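PDB 6G3G: argininosuccinate lyase from Chelativorans sp., which probably cleaves argininosuccinate into fumarate and L-arginine, the last step of arginine biosynthesis. Local coordinates for residues A390-T395 and Q412-A417. Residues are numbered along the deposited sequence; the frame is centred on the assembly and turned at random.
Sequences AHVVIT and QEAAVA
The methyl of Ala-414 lies between two neighbouring side chains of helix 382-398, His-391 and Val-392. The axes of the two short segments pass 8.6 Å apart. Their N-to-C directions stand 120° from each other, and the backbones draw closest at His-391 and Ala-414. There the two CA atoms, His-391 CA and Ala-414 CA, are 5.6 Å apart.

The apolar part of the contact is compact. Val-392 reaches Ala-414 CB with one branch, CG2, at 3.4 Å; chi1 of 173° sets this branch anti to the carbonyl carbon, beside the backbone N, and from there it meets the methyl. Ile-388, one turn earlier on helix 382-398, also packs on Ala-414, while Leu-410 and Ile-406 add to the apolar surroundings of Val-392.

The imidazole meets the methyls of Ala-414 and Ala-417 obliquely. With CG turned anti to the backbone N (chi1 -167°), the ring extends past Ala-414, whose CB is 3.6 Å from His-391 ND1, to the next turn, where His-391 NE2 stands 3.8 Å from Ala-417 CB. An alanine in place of His-391 would probably leave the methyl of Ala-417 without its partner on helix 382-398 and open a gap beside Ala-414.

The hydroxyl of Thr-395 turns back to its own helix. Thr-395 OG1 hydrogen-bonds to His-391 O at 3.1 Å, and the backbone N of Thr-395 reaches the same oxygen from the opposite face of its carbonyl plane. Glu-413 OE1 stays 6.4 Å from His-391 ND1 and makes a long, weak ion pair with Lys-399, just beyond helix 382-398.

Joining two helices of the C-terminal argininosuccinate lyase region, away from the annotated ligand sites, the contact thus rests on shape and van der Waals packing, with the histidine contributing its bulk rather than a polar bond to the facing segment.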
loop_
_atom_site.group_PDB
_atom_site.type_symbol
_atom_site.label_atom_id
_atom_site.label_comp_id
_atom_site.label_asym_id
_atom_site.label_seq_id
_atom_site.Cartn_x
_atom_site.Cartn_y
_atom_site.Cartn_z
ATOM N N ALA A 390 -34.856 -21.714 13.763
ATOM C CA ALA A 390 -34.483 -20.424 14.333
ATOM C C ALA A 390 -35.296 -20.137 15.590
ATOM O O ALA A 390 -34.751 -19.721 16.619
ATOM C CB ALA A 390 -34.683 -19.319 13.295
ATOM N N HIS A 391 -36.612 -20.359 15.520
ATOM C CA HIS A 391 -37.466 -20.177 16.689
ATOM C C HIS A 391 -37.054 -21.116 17.817
ATOM O O HIS A 391 -37.088 -20.737 18.994
ATOM C CB HIS A 391 -38.927 -20.406 16.294
ATOM C CG HIS A 391 -39.916 -19.941 17.319
ATOM N ND1 HIS A 391 -40.128 -20.606 18.508
ATOM C CD2 HIS A 391 -40.760 -18.882 17.324
ATOM C CE1 HIS A 391 -41.054 -19.972 19.206
ATOM N NE2 HIS A 391 -41.454 -18.922 18.510
ATOM N N VAL A 392 -36.659 -22.346 17.475
ATOM C CA VAL A 392 -36.164 -23.284 18.482
ATOM C C VAL A 392 -35.004 -22.665 19.251
ATOM O O VAL A 392 -34.993 -22.643 20.488
ATOM C CB VAL A 392 -35.753 -24.612 17.820
ATOM C CG1 VAL A 392 -35.066 -25.535 18.825
ATOM C CG2 VAL A 392 -36.965 -25.298 17.211
ATOM N N VAL A 393 -34.005 -22.157 18.525
ATOM C CA VAL A 393 -32.840 -21.553 19.167
ATOM C C VAL A 393 -33.262 -20.366 20.022
ATOM O O VAL A 393 -32.875 -20.253 21.191
ATOM C CB VAL A 393 -31.799 -21.140 18.111
ATOM C CG1 VAL A 393 -30.628 -20.400 18.757
ATOM C CG2 VAL A 393 -31.303 -22.354 17.359
ATOM N N ILE A 394 -34.046 -19.453 19.444
ATOM C CA ILE A 394 -34.483 -18.267 20.181
ATOM C C ILE A 394 -35.134 -18.678 21.497
ATOM O O ILE A 394 -34.848 -18.111 22.558
ATOM C CB ILE A 394 -35.437 -17.419 19.318
ATOM C CG1 ILE A 394 -34.675 -16.813 18.134
ATOM C CG2 ILE A 394 -36.100 -16.322 20.158
ATOM C CD1 ILE A 394 -35.518 -15.964 17.205
ATOM N N THR A 395 -36.019 -19.674 21.443
ATOM C CA THR A 395 -36.707 -20.114 22.652
ATOM C C THR A 395 -35.749 -20.810 23.612
ATOM O O THR A 395 -35.795 -20.572 24.824
ATOM C CB THR A 395 -37.870 -21.039 22.283
ATOM O OG1 THR A 395 -38.844 -20.309 21.525
ATOM C CG2 THR A 395 -38.539 -21.607 23.529
ATOM N N GLN A 412 -41.686 -29.087 18.670
ATOM C CA GLN A 412 -43.105 -29.019 18.341
ATOM C C GLN A 412 -43.673 -27.633 18.626
ATOM O O GLN A 412 -44.442 -27.098 17.819
ATOM C CB GLN A 412 -43.877 -30.090 19.115
ATOM C CG GLN A 412 -43.594 -31.523 18.665
ATOM C CD GLN A 412 -43.820 -31.728 17.179
ATOM O OE1 GLN A 412 -44.704 -31.115 16.582
ATOM N NE2 GLN A 412 -43.008 -32.587 16.572
ATOM N N GLU A 413 -43.314 -27.037 19.769
ATOM C CA GLU A 413 -43.722 -25.663 20.045
ATOM C C GLU A 413 -43.387 -24.749 18.876
ATOM O O GLU A 413 -44.252 -24.036 18.355
ATOM C CB GLU A 413 -43.027 -25.131 21.298
ATOM C CG GLU A 413 -43.469 -25.713 22.615
ATOM C CD GLU A 413 -42.947 -24.897 23.786
ATOM O OE1 GLU A 413 -42.389 -23.803 23.546
ATOM O OE2 GLU A 413 -43.089 -25.347 24.942
ATOM N N ALA A 414 -42.118 -24.752 18.465
ATOM C CA ALA A 414 -41.648 -23.795 17.472
ATOM C C ALA A 414 -42.377 -23.974 16.147
ATOM O O ALA A 414 -42.802 -22.994 15.524
ATOM C CB ALA A 414 -40.139 -23.949 17.286
ATOM N N ALA A 415 -42.526 -25.220 15.696
ATOM C CA ALA A 415 -43.287 -25.476 14.479
ATOM C C ALA A 415 -44.704 -24.923 14.597
ATOM O O ALA A 415 -45.207 -24.266 13.679
ATOM C CB ALA A 415 -43.309 -26.975 14.183
ATOM N N VAL A 416 -45.362 -25.179 15.730
ATOM C CA VAL A 416 -46.705 -24.646 15.953
ATOM C C VAL A 416 -46.676 -23.121 15.958
ATOM O O VAL A 416 -47.411 -22.464 15.211
ATOM C CB VAL A 416 -47.288 -25.201 17.266
ATOM C CG1 VAL A 416 -48.512 -24.403 17.713
ATOM C CG2 VAL A 416 -47.650 -26.669 17.106
ATOM N N ALA A 417 -45.827 -22.537 16.805
ATOM C CA ALA A 417 -45.782 -21.085 16.943
ATOM C C ALA A 417 -45.424 -20.388 15.638
ATOM O O ALA A 417 -45.697 -19.191 15.493
ATOM C CB ALA A 417 -44.776 -20.696 18.026
#